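Local coordinates for putative lipoprotein (Bacteroides fragilis, PDB 3NQI), which is of unknown function but, as a putative lipoprotein, may bind lipid or work at the bacterial cell envelope, at residues A[25-30]-A[48-53]; A[85-88]-A[94-97]; A[98-103]-A[179-184]; A[122-127]-A[215-220]; A[164-169]-A[201-206]. All coordinates share one frame; numbering follows the deposited sequence.

Contact 1 (A[25-30]-A[48-53])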
# COMPACT_ATOMS: atom_id res chain seq x y z
N VAL A 25 -7.30 -0.81 20.79
CA VAL A 25 -6.49 -0.45 19.63
C VAL A 25 -5.85 0.92 19.79
O VAL A 25 -6.55 1.87 20.13
CB VAL A 25 -7.34 -0.42 18.36
CG1 VAL A 25 -6.50 0.09 17.17
CG2 VAL A 25 -7.97 -1.76 18.09
N THR A 26 -4.54 1.03 19.57
CA THR A 26 -3.92 2.36 19.39
C THR A 26 -3.20 2.38 18.04
O THR A 26 -3.18 1.38 17.34
CB THR A 26 -2.96 2.75 20.54
OG1 THR A 26 -1.74 2.00 20.44
CG2 THR A 26 -3.61 2.51 21.90
N PHE A 27 -2.63 3.52 17.69
CA PHE A 27 -1.84 3.67 16.47
C PHE A 27 -0.44 4.22 16.72
O PHE A 27 -0.18 4.82 17.77
CB PHE A 27 -2.58 4.60 15.52
CG PHE A 27 -4.01 4.21 15.31
CD1 PHE A 27 -4.34 3.18 14.46
CD2 PHE A 27 -5.03 4.86 16.01
CE1 PHE A 27 -5.65 2.83 14.26
CE2 PHE A 27 -6.34 4.51 15.83
CZ PHE A 27 -6.66 3.48 14.96
N THR A 28 0.46 3.99 15.76
CA THR A 28 1.82 4.57 15.80
C THR A 28 2.13 5.25 14.48
O THR A 28 2.04 4.61 13.44
CB THR A 28 2.87 3.49 16.09
OG1 THR A 28 2.57 2.88 17.36
CG2 THR A 28 4.31 4.07 16.12
N ASP A 29 2.49 6.55 14.50
CA ASP A 29 2.77 7.24 13.23
C ASP A 29 4.19 6.90 12.77
O ASP A 29 4.92 6.17 13.46
CB ASP A 29 2.52 8.76 13.33
CG ASP A 29 3.51 9.49 14.22
OD1 ASP A 29 4.56 8.93 14.61
OD2 ASP A 29 3.24 10.68 14.52
N ALA A 30 4.56 7.40 11.59
CA ALA A 30 5.88 7.11 10.97
C ALA A 30 7.05 7.66 11.79
O ALA A 30 8.16 7.13 11.75
CB ALA A 30 5.93 7.63 9.54
N ARG A 48 -3.24 -4.51 10.30
CA ARG A 48 -1.88 -4.34 10.76
C ARG A 48 -1.50 -2.90 10.52
O ARG A 48 -0.80 -2.29 11.34
CB ARG A 48 -0.96 -5.31 10.01
CG ARG A 48 0.31 -5.68 10.80
CD ARG A 48 1.35 -6.46 10.00
NE ARG A 48 1.77 -5.68 8.85
CZ ARG A 48 2.61 -4.64 8.84
NH1 ARG A 48 3.24 -4.20 9.93
NH2 ARG A 48 2.83 -4.04 7.69
N MSE A 49 -2.00 -2.32 9.41
CA MSE A 49 -1.74 -0.92 9.06
C MSE A 49 -3.02 -0.17 8.67
O MSE A 49 -3.91 -0.76 8.17
CB MSE A 49 -0.78 -0.86 7.87
CG MSE A 49 0.61 -1.44 8.09
SE MSE A 49 1.76 -0.15 9.06
CE MSE A 49 1.64 1.74 8.25
N ALA A 50 -3.09 1.16 8.85
CA ALA A 50 -4.33 1.90 8.62
C ALA A 50 -4.09 3.30 8.11
O ALA A 50 -2.99 3.76 8.19
CB ALA A 50 -5.20 2.01 9.98
N TYR A 51 -5.10 3.89 7.50
CA TYR A 51 -5.16 5.33 7.23
C TYR A 51 -6.17 5.96 8.22
O TYR A 51 -7.34 5.54 8.30
CB TYR A 51 -5.59 5.56 5.79
CG TYR A 51 -5.64 7.01 5.40
CD1 TYR A 51 -4.49 7.70 5.07
CD2 TYR A 51 -6.87 7.70 5.37
CE1 TYR A 51 -4.53 9.05 4.70
CE2 TYR A 51 -6.92 9.05 4.98
CZ TYR A 51 -5.75 9.70 4.64
OH TYR A 51 -5.77 11.03 4.30
N ILE A 52 -5.75 6.96 8.97
CA ILE A 52 -6.66 7.63 9.90
C ILE A 52 -6.71 9.11 9.61
O ILE A 52 -5.81 9.65 8.99
CB ILE A 52 -6.29 7.41 11.39
CG1 ILE A 52 -4.93 8.01 11.77
CG2 ILE A 52 -6.36 5.88 11.75
CD1 ILE A 52 -4.62 7.81 13.29
N TYR A 53 -7.79 9.71 10.06
CA TYR A 53 -8.05 11.11 10.00
C TYR A 53 -8.38 11.51 11.44
O TYR A 53 -9.33 10.99 12.05
CB TYR A 53 -9.19 11.35 8.98
CG TYR A 53 -9.66 12.76 8.95
CD1 TYR A 53 -8.79 13.82 9.21
CD2 TYR A 53 -11.00 13.07 8.69
CE1 TYR A 53 -9.21 15.10 9.21
CE2 TYR A 53 -11.44 14.39 8.68
CZ TYR A 53 -10.53 15.40 8.95
OH TYR A 53 -10.90 16.71 8.97
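Phe27 places CG beside its own backbone N (chi1 -51°), while Ile52 turns CG1 into the crowded position between its backbone N and carbonyl carbon (chi1 64°); with these torsions the ring and both methyl-bearing branches of the isoleucine come together. CG2 of Ile52 lies over one face of the ring, 4.1 Å from the centroid of Phe27, and only 14° from the ring normal, which makes this a CH-pi contact. The methyl is shifted toward the rim, with Ile52 CG2 lying 4.0 Å from Phe27 CE1. The other branch reaches the opposite part of the ring, Ile52 CD1 standing 4.0 Å from Phe27 CD2, and the two side chains cross obliquely. Ala50, two residues earlier on the same side of its strand, adds a looser oblique touch, its CB 4.4 Å from Phe27 CE1. Strands 24-28 and 49-56 do not pair with each other here. Both are antiparallel partners of strand 11-21, and through strands 34-37 and 68-73 the pairing runs round in a closed circuit, as in a small barrel. Val16, Leu73 and Ile71 join the same interior. With no hydrogen bond across the contact and all three touching residues buried, cohesion between these facing strands rests on dispersion and on the apolar burial of an aromatic face beneath a methyl group.

Contact 2 (A[85-88]-A[94-97]); sequences ITTP and GDVT
A small, partly buried packing contact joins the end of strand 78-87 to the loop that follows it, where Ile85 and Thr87 meet Gly94 and Asp95 as the chain turns across the end of the strand. No hydrogen bond runs directly between residues 85-88 and 94-97; the meeting is made by side-chain carbons against backbone and CB. The closest approach is that of Ile85 CD1 to Gly94 O, at 3.1 Å. The methyl meets chiefly the oxygen, from its side, Gly94 C being farther from Ile85 CD1 at 3.7 Å. The outer torsion of Ile85 lies off a staggered value (chi2 131°), and with so short a distance the exact position of the methyl is doubtful. Gly94 has a positive phi of 83°, where a CB would press on the carbonyl O of the preceding residue and also lie close to Ile85 CD1; lacking one, its backbone can come in against the isoleucine. Further along the strand, Thr87 CG2 touches Asp95 CB at 4.3 Å, a looser apolar contact. The polar atoms of both residues are engaged beside it: the hydroxyl of Thr87 bonds to Ser93 O, just before the segment. Asp95 OD2 bonds to Gly91 N and OD1 to Tyr155 OH, which tie the loop both to its own turn and to the neighbouring strand. That neighbour is strand 148-155, parallel to strand 78-87 and bonded to it through Leu152 and Cys154, and its Val153 is touched by Ile85, Thr87 and Asp95 alike, so the loop packs against two adjacent strands at once.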
# COMPACT_ATOMS: atom_id res chain seq x y z
N ILE A 85 4.32 -11.10 -1.82
CA ILE A 85 4.72 -12.47 -1.92
C ILE A 85 6.09 -12.68 -2.62
O ILE A 85 6.60 -11.78 -3.32
CB ILE A 85 3.66 -13.33 -2.62
CG1 ILE A 85 3.49 -12.92 -4.06
CG2 ILE A 85 2.27 -13.32 -1.89
CD1 ILE A 85 3.53 -14.11 -4.95
N THR A 86 6.70 -13.86 -2.40
CA THR A 86 7.85 -14.28 -3.15
C THR A 86 7.40 -15.49 -3.91
O THR A 86 6.60 -16.25 -3.43
CB THR A 86 9.01 -14.72 -2.24
OG1 THR A 86 8.53 -15.70 -1.32
CG2 THR A 86 9.54 -13.53 -1.45
N THR A 87 7.87 -15.62 -5.13
CA THR A 87 7.67 -16.83 -5.90
C THR A 87 8.92 -16.89 -6.81
O THR A 87 9.54 -15.87 -7.02
CB THR A 87 6.36 -16.78 -6.68
OG1 THR A 87 6.15 -18.04 -7.30
CG2 THR A 87 6.40 -15.66 -7.76
N PRO A 88 9.31 -18.06 -7.27
CA PRO A 88 10.59 -18.10 -7.99
C PRO A 88 10.62 -17.35 -9.31
O PRO A 88 11.59 -16.70 -9.61
CB PRO A 88 10.80 -19.60 -8.24
CG PRO A 88 10.02 -20.26 -7.19
CD PRO A 88 8.82 -19.42 -6.97
N GLY A 94 1.39 -18.93 -6.31
CA GLY A 94 1.23 -17.61 -5.73
C GLY A 94 1.35 -16.45 -6.71
O GLY A 94 1.04 -15.32 -6.34
N ASP A 95 1.83 -16.69 -7.94
CA ASP A 95 1.98 -15.56 -8.90
C ASP A 95 0.60 -15.02 -9.32
O ASP A 95 -0.40 -15.72 -9.24
CB ASP A 95 2.79 -15.95 -10.14
CG ASP A 95 3.30 -14.74 -10.93
OD1 ASP A 95 3.41 -13.61 -10.39
OD2 ASP A 95 3.65 -14.93 -12.10
N VAL A 96 0.58 -13.77 -9.73
CA VAL A 96 -0.64 -13.06 -10.08
C VAL A 96 -0.41 -12.40 -11.45
O VAL A 96 0.66 -11.83 -11.70
CB VAL A 96 -0.99 -11.99 -8.98
CG1 VAL A 96 -2.21 -11.16 -9.38
CG2 VAL A 96 -1.23 -12.66 -7.63
N THR A 97 -1.41 -12.45 -12.32
CA THR A 97 -1.34 -11.83 -13.63
C THR A 97 -2.08 -10.49 -13.59
O THR A 97 -3.24 -10.42 -13.19
CB THR A 97 -1.90 -12.79 -14.69
OG1 THR A 97 -1.00 -13.89 -14.81
CG2 THR A 97 -2.03 -12.12 -16.04

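Contact 3 (A[98-103]-A[179-184])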
# COMPACT_ATOMS: atom_id res chain seq x y z
N THR A 98 -1.39 -9.41 -13.96
CA THR A 98 -2.03 -8.12 -14.03
C THR A 98 -3.10 -8.11 -15.13
O THR A 98 -2.88 -8.65 -16.22
CB THR A 98 -1.01 -7.07 -14.30
OG1 THR A 98 -0.24 -6.95 -13.11
CG2 THR A 98 -1.67 -5.74 -14.68
N ASN A 99 -4.29 -7.57 -14.82
CA ASN A 99 -5.29 -7.37 -15.86
C ASN A 99 -5.85 -5.99 -15.99
O ASN A 99 -6.85 -5.79 -16.72
CB ASN A 99 -6.41 -8.43 -15.75
CG ASN A 99 -7.35 -8.22 -14.53
OD1 ASN A 99 -7.21 -7.27 -13.76
ND2 ASN A 99 -8.30 -9.13 -14.37
N ALA A 100 -5.22 -5.03 -15.35
CA ALA A 100 -5.65 -3.64 -15.42
C ALA A 100 -4.47 -2.76 -15.15
O ALA A 100 -3.57 -3.16 -14.41
CB ALA A 100 -6.80 -3.33 -14.45
N PRO A 101 -4.45 -1.57 -15.76
CA PRO A 101 -3.45 -0.60 -15.47
C PRO A 101 -3.89 0.35 -14.35
O PRO A 101 -5.07 0.77 -14.32
CB PRO A 101 -3.36 0.17 -16.78
CG PRO A 101 -4.78 0.18 -17.29
CD PRO A 101 -5.38 -1.09 -16.82
N VAL A 102 -2.93 0.76 -13.51
CA VAL A 102 -3.14 1.87 -12.59
C VAL A 102 -3.05 3.17 -13.37
O VAL A 102 -2.54 3.22 -14.52
CB VAL A 102 -2.12 1.86 -11.39
CG1 VAL A 102 -2.19 0.52 -10.62
CG2 VAL A 102 -0.71 2.12 -11.87
N GLY A 103 -3.56 4.23 -12.75
CA GLY A 103 -3.39 5.56 -13.26
C GLY A 103 -2.00 6.02 -12.93
O GLY A 103 -1.31 6.54 -13.78
N ALA A 179 -14.27 -6.75 -20.52
CA ALA A 179 -14.95 -5.56 -21.03
C ALA A 179 -15.37 -4.60 -19.90
O ALA A 179 -15.22 -3.37 -20.01
CB ALA A 179 -16.20 -6.00 -21.91
N ALA A 180 -15.83 -5.15 -18.78
CA ALA A 180 -16.20 -4.31 -17.63
C ALA A 180 -14.99 -3.64 -17.00
O ALA A 180 -15.07 -2.51 -16.48
CB ALA A 180 -16.99 -5.09 -16.57
N ILE A 181 -13.85 -4.32 -17.00
CA ILE A 181 -12.61 -3.68 -16.54
C ILE A 181 -12.30 -2.47 -17.41
O ILE A 181 -12.11 -1.35 -16.88
CB ILE A 181 -11.44 -4.66 -16.48
CG1 ILE A 181 -11.75 -5.77 -15.47
CG2 ILE A 181 -10.11 -3.92 -16.11
CD1 ILE A 181 -10.73 -6.93 -15.53
N ALA A 182 -12.32 -2.68 -18.72
CA ALA A 182 -12.01 -1.62 -19.71
C ALA A 182 -12.88 -0.36 -19.55
O ALA A 182 -12.37 0.75 -19.76
CB ALA A 182 -12.10 -2.17 -21.15
N GLU A 183 -14.13 -0.51 -19.12
CA GLU A 183 -15.05 0.61 -18.99
C GLU A 183 -14.86 1.47 -17.73
O GLU A 183 -15.37 2.59 -17.67
CB GLU A 183 -16.49 0.11 -19.05
N ARG A 184 -14.16 0.97 -16.71
CA ARG A 184 -14.05 1.69 -15.46
C ARG A 184 -13.34 3.02 -15.68
O ARG A 184 -12.27 3.06 -16.29
CB ARG A 184 -13.34 0.85 -14.39
CG ARG A 184 -14.18 -0.29 -13.89
CD ARG A 184 -13.38 -1.15 -12.97
NE ARG A 184 -14.23 -1.91 -12.07
CZ ARG A 184 -14.86 -3.03 -12.41
NH1 ARG A 184 -14.79 -3.51 -13.66
NH2 ARG A 184 -15.65 -3.64 -11.53
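Ile181, on the short helix 178-183, presents two separate methyls to Asn99 and Ala100 of the facing loop. Its CG1 branch lies beside the backbone N (chi1 -62°) and runs on extended through chi2, carrying CD1 to the asparagine, while CG2 is turned to the alanine. Ile181 CD1 lies over one face of the Asn99 amide, shifted toward the nitrogen, 3.5 Å from Asn99 ND2 and 3.8 Å from Asn99 CG. The two side chains cross at about a right angle. Asn99 adopts the conformer with CG between backbone N and carbonyl carbon (chi1 72°), which swings its amide toward the helix although its CB does not head there. On the other branch, Ile181 CG2 packs on Ala100 CB at 3.7 Å, and the same methyl lies 3.8 Å from Asn99 O. Outside the contact, Asn99 OD1 receives a hydrogen bond from Val174 N, which helps to fix the rotation of the amide. Ala100 rests on Tyr172 and Val174 of strand 165-174. After the helix, the guanidinium of Arg184 forms salt bridges to Glu144 and Asp176, and its NH1 adds a weak bond back to Ala180 O. Across the contact itself nothing is hydrogen-bonded: an isoleucine carries the hydrophobic load, and the asparagine amide, spent on polar partners elsewhere, serves the helix merely as a packing surface.

Contact 4 (A[122-127]-A[215-220])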
# COMPACT_ATOMS: atom_id res chain seq x y z
N ASN A 122 10.25 -2.57 8.14
CA ASN A 122 9.46 -3.76 7.70
C ASN A 122 8.30 -3.50 6.73
O ASN A 122 7.63 -4.44 6.28
CB ASN A 122 8.82 -4.37 8.94
CG ASN A 122 9.86 -4.89 9.95
OD1 ASN A 122 10.66 -5.76 9.64
ND2 ASN A 122 9.84 -4.35 11.16
N THR A 123 7.99 -2.22 6.50
CA THR A 123 6.77 -1.85 5.77
C THR A 123 7.01 -0.76 4.75
O THR A 123 7.58 0.29 5.05
CB THR A 123 5.62 -1.37 6.72
OG1 THR A 123 5.37 -2.38 7.70
CG2 THR A 123 4.28 -1.07 5.93
N ILE A 124 6.49 -0.98 3.55
CA ILE A 124 6.46 0.10 2.58
C ILE A 124 5.00 0.34 2.13
O ILE A 124 4.12 -0.51 2.33
CB ILE A 124 7.35 -0.18 1.35
CG1 ILE A 124 6.88 -1.45 0.67
CG2 ILE A 124 8.89 -0.24 1.77
CD1 ILE A 124 7.55 -1.71 -0.72
N VAL A 125 4.78 1.55 1.60
CA VAL A 125 3.46 2.02 1.27
C VAL A 125 3.37 2.50 -0.17
O VAL A 125 4.20 3.29 -0.61
CB VAL A 125 2.97 3.10 2.23
CG1 VAL A 125 1.50 3.54 1.83
CG2 VAL A 125 2.98 2.54 3.67
N LEU A 126 2.36 1.98 -0.90
CA LEU A 126 2.04 2.47 -2.26
C LEU A 126 0.81 3.36 -2.26
O LEU A 126 -0.25 2.94 -1.89
CB LEU A 126 1.87 1.30 -3.23
CG LEU A 126 3.10 0.61 -3.83
CD1 LEU A 126 4.11 0.31 -2.83
CD2 LEU A 126 2.59 -0.68 -4.66
N PRO A 127 0.95 4.65 -2.66
CA PRO A 127 -0.26 5.40 -3.01
C PRO A 127 -0.77 4.92 -4.36
O PRO A 127 0.04 4.88 -5.29
CB PRO A 127 0.23 6.83 -3.12
CG PRO A 127 1.68 6.81 -2.83
CD PRO A 127 2.16 5.43 -3.00
N ILE A 215 14.69 -0.24 -2.99
CA ILE A 215 13.60 -1.10 -3.44
C ILE A 215 12.98 -0.42 -4.65
O ILE A 215 12.79 0.82 -4.68
CB ILE A 215 12.53 -1.31 -2.35
CG1 ILE A 215 13.17 -1.89 -1.07
CG2 ILE A 215 11.35 -2.17 -2.93
CD1 ILE A 215 12.26 -1.91 0.21
N THR A 216 12.75 -1.18 -5.71
CA THR A 216 12.13 -0.59 -6.88
C THR A 216 10.78 -1.25 -7.07
O THR A 216 10.59 -2.47 -6.83
CB THR A 216 13.00 -0.68 -8.18
OG1 THR A 216 13.24 -2.05 -8.48
CG2 THR A 216 14.30 0.09 -8.02
N ILE A 217 9.82 -0.44 -7.47
CA ILE A 217 8.44 -0.92 -7.68
C ILE A 217 8.13 -0.73 -9.16
O ILE A 217 8.17 0.37 -9.69
CB ILE A 217 7.43 -0.12 -6.85
CG1 ILE A 217 7.81 -0.10 -5.33
CG2 ILE A 217 5.98 -0.63 -7.09
CD1 ILE A 217 7.76 -1.39 -4.61
N VAL A 218 7.81 -1.82 -9.83
CA VAL A 218 7.58 -1.82 -11.26
C VAL A 218 6.04 -1.89 -11.51
O VAL A 218 5.41 -2.91 -11.17
CB VAL A 218 8.26 -3.03 -11.95
CG1 VAL A 218 8.09 -2.89 -13.50
CG2 VAL A 218 9.78 -3.13 -11.63
N ALA A 219 5.46 -0.84 -12.09
CA ALA A 219 3.99 -0.81 -12.36
C ALA A 219 3.65 -0.65 -13.85
O ALA A 219 4.38 0.04 -14.58
CB ALA A 219 3.35 0.34 -11.56
N GLN A 220 2.55 -1.28 -14.29
CA GLN A 220 1.91 -0.97 -15.60
C GLN A 220 0.85 0.09 -15.38
O GLN A 220 -0.12 -0.09 -14.59
CB GLN A 220 1.32 -2.22 -16.27
CG GLN A 220 2.36 -3.21 -16.64
CD GLN A 220 1.81 -4.39 -17.39
OE1 GLN A 220 1.83 -4.44 -18.64
NE2 GLN A 220 1.34 -5.37 -16.64
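Strands 123-127 and 215-220 run in roughly the same direction, their N-to-C axes 32° apart and 10.5 Å from each other at closest approach, the spacing of strands in facing layers and not of paired neighbours. Ile124 and Leu126 from one strand, Ile215 and Ile217 from the other, all direct their CB atoms into the gap. Ile124 sits between the two isoleucines and uses both branches: CG1, placed between backbone N and carbonyl carbon (chi1 59°), leads CD1 to Ile217, and CG2 goes to Ile215. The meeting with Ile217 is tip to tip, Ile124 CD1 to Ile217 CD1 at 3.9 Å. Ile215 comes in at a slant, its CD1 4.1 Å from Ile124 CG2. One step further on, Leu126 CD2 reaches Ile217 CG2 at 4.2 Å, again with the chains slanted across each other, so Ile217 is likewise touched on two branches. Around them Ile240 packs on both Ile124 and Ile217, Leu168 lies against Ile215, and Tyr194 borders Leu126. Such an aligned crossing is characteristic of beta-sandwich packing, with strand 186-195 beside one strand and strands 165-174 and 234-241 beside the other. Every touching residue is buried and purely aliphatic; near the centre of the chain the two layers meet here through methyl-to-methyl contacts, with no polar bond across them.

Contact 5 (A[164-169]-A[201-206]). With CD (cadmium ion), chain E.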
# COMPACT_ATOMS: atom_id res chain seq x y z
N THR A 164 22.28 -5.31 -4.97
CA THR A 164 21.95 -4.25 -4.00
C THR A 164 20.53 -3.63 -4.19
O THR A 164 20.17 -2.69 -3.48
CB THR A 164 22.97 -3.10 -4.05
OG1 THR A 164 22.96 -2.52 -5.36
CG2 THR A 164 24.38 -3.61 -3.72
N ILE A 165 19.77 -4.10 -5.18
CA ILE A 165 18.47 -3.52 -5.53
C ILE A 165 17.44 -4.59 -5.39
O ILE A 165 17.61 -5.66 -5.93
CB ILE A 165 18.46 -2.98 -6.98
CG1 ILE A 165 19.49 -1.85 -7.12
CG2 ILE A 165 17.04 -2.46 -7.37
CD1 ILE A 165 19.54 -1.27 -8.56
N LEU A 166 16.39 -4.34 -4.62
CA LEU A 166 15.29 -5.31 -4.50
C LEU A 166 14.15 -4.86 -5.40
O LEU A 166 13.55 -3.84 -5.16
CB LEU A 166 14.79 -5.38 -3.07
CG LEU A 166 13.57 -6.23 -2.73
CD1 LEU A 166 13.83 -7.68 -3.19
CD2 LEU A 166 13.31 -6.21 -1.24
N LYS A 167 13.83 -5.65 -6.42
CA LYS A 167 12.85 -5.26 -7.43
C LYS A 167 11.54 -5.99 -7.15
O LYS A 167 11.51 -7.25 -7.03
CB LYS A 167 13.36 -5.58 -8.83
CG LYS A 167 12.33 -5.25 -9.95
CD LYS A 167 12.92 -5.11 -11.39
CE LYS A 167 14.15 -5.95 -11.66
NZ LYS A 167 14.69 -5.65 -13.00
N LEU A 168 10.47 -5.23 -7.03
CA LEU A 168 9.14 -5.78 -6.78
C LEU A 168 8.15 -5.40 -7.91
O LEU A 168 8.11 -4.26 -8.33
CB LEU A 168 8.60 -5.31 -5.46
CG LEU A 168 9.49 -5.58 -4.22
CD1 LEU A 168 8.80 -4.94 -2.98
CD2 LEU A 168 9.74 -7.08 -4.07
N TYR A 169 7.40 -6.37 -8.42
CA TYR A 169 6.41 -6.08 -9.46
C TYR A 169 5.04 -5.85 -8.82
O TYR A 169 4.63 -6.64 -8.00
CB TYR A 169 6.33 -7.24 -10.45
CG TYR A 169 7.51 -7.24 -11.36
CD1 TYR A 169 8.74 -7.75 -10.94
CD2 TYR A 169 7.43 -6.70 -12.66
CE1 TYR A 169 9.82 -7.71 -11.78
CE2 TYR A 169 8.51 -6.66 -13.49
CZ TYR A 169 9.71 -7.16 -13.04
OH TYR A 169 10.80 -7.16 -13.87
N ARG A 201 13.99 -11.12 3.92
CA ARG A 201 14.69 -12.30 4.38
C ARG A 201 15.19 -13.13 3.17
O ARG A 201 16.36 -13.53 3.13
CB ARG A 201 13.77 -13.14 5.28
CG ARG A 201 14.49 -14.11 6.18
CD ARG A 201 13.57 -15.17 6.75
NE ARG A 201 12.62 -15.65 5.76
CZ ARG A 201 12.89 -16.46 4.74
NH1 ARG A 201 14.09 -16.93 4.52
NH2 ARG A 201 11.92 -16.78 3.91
N GLU A 202 14.31 -13.36 2.19
CA GLU A 202 14.66 -14.12 0.98
C GLU A 202 15.67 -13.40 0.11
O GLU A 202 16.58 -14.02 -0.40
CB GLU A 202 13.43 -14.51 0.14
CG GLU A 202 12.75 -15.73 0.71
CD GLU A 202 13.59 -17.00 0.55
OE1 GLU A 202 13.56 -17.61 -0.53
OE2 GLU A 202 14.33 -17.39 1.44
N TYR A 203 15.56 -12.09 0.03
CA TYR A 203 16.49 -11.27 -0.69
C TYR A 203 17.90 -11.37 -0.07
O TYR A 203 18.93 -11.48 -0.76
CB TYR A 203 16.00 -9.81 -0.67
CG TYR A 203 17.13 -8.85 -0.89
CD1 TYR A 203 17.59 -8.57 -2.18
CD2 TYR A 203 17.82 -8.30 0.19
CE1 TYR A 203 18.67 -7.74 -2.36
CE2 TYR A 203 18.89 -7.47 0.02
CZ TYR A 203 19.31 -7.17 -1.26
OH TYR A 203 20.42 -6.33 -1.44
N THR A 204 17.97 -11.32 1.26
CA THR A 204 19.22 -11.53 1.96
C THR A 204 19.84 -12.90 1.70
O THR A 204 21.06 -13.01 1.51
CB THR A 204 19.07 -11.27 3.50
OG1 THR A 204 18.94 -9.86 3.69
CG2 THR A 204 20.28 -11.80 4.29
N LEU A 205 19.03 -13.95 1.74
CA LEU A 205 19.56 -15.28 1.53
C LEU A 205 20.11 -15.47 0.11
O LEU A 205 21.13 -16.11 -0.04
CB LEU A 205 18.53 -16.36 1.82
CG LEU A 205 18.25 -16.54 3.30
CD1 LEU A 205 17.02 -17.39 3.42
CD2 LEU A 205 19.43 -17.12 4.06
N LYS A 206 19.48 -14.88 -0.90
CA LYS A 206 19.92 -15.06 -2.30
C LYS A 206 21.04 -14.09 -2.69
O LYS A 206 21.90 -14.44 -3.44
CB LYS A 206 18.76 -14.86 -3.27
CG LYS A 206 17.52 -15.68 -3.03
CD LYS A 206 17.67 -17.13 -3.37
CE LYS A 206 16.27 -17.76 -3.46
NZ LYS A 206 16.28 -19.26 -3.52
CD CD E . 17.59 -7.02 -7.79
O HOH W 1 15.20 -8.11 -7.05
O HOH W 2 17.42 -5.22 -9.74
O HOH W 3 17.62 -8.64 -6.02
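A cadmium site lies at the start of strand 165-174, where helix 197-207 packs against the strand and Tyr203 closes over residues 164-166. The metal is bound by Ile165 O at 2.3 Å, by three waters and by Asp163 OD2. Water 3 lies closest of the three, 2.4 Å from cadmium, and sits at the edge of the Tyr203 ring in its plane. Water 1 accepts a hydrogen bond from Lys167 N at 2.9 Å, linking the metal shell to the strand backbone. At the base of the tyrosine side chain, Leu166 CD1 touches Tyr203 CB at 3.9 Å, and Leu166 CD1 also approaches Tyr203 CD1 obliquely. Leu166 carries CG opposite its backbone N (chi1 174°), which directs the branch at the helix, where Ile199 and Leu200 also receive it. At the far end, Tyr203 OH passes 3.6 Å from Thr164 CA and hydrogen-bonds to Asp163 O. The tyrosine thus joins apolar packing at its base to a polar bond at its tip; by holding the backbone of a metal-binding residue, it probably helps to position the carboxylate that completes the site.

In the fold
From the N terminus, contact 1 closes first, bringing strand 24-28 against strand 49-56 across the intervening loop and strand 34-37, before any other opens. Contact 2 then closes a short loop after strand 78-87, and its second segment runs directly into the first of contact 3. From there the segments interleave: contact 3, joining the 98-103 loop to helix 178-183, crosses both contact 4 and contact 5, whereas contact 5 is nested inside the loop closed by contact 4. Bonds between Thr216 and residues Leu166 and Leu168 join contacts 4 and 5 along adjacent strands. Val102 N to Gln220 O probably links contact 3 to contact 4, and Arg48 with Thr123 ties contact 1 to it.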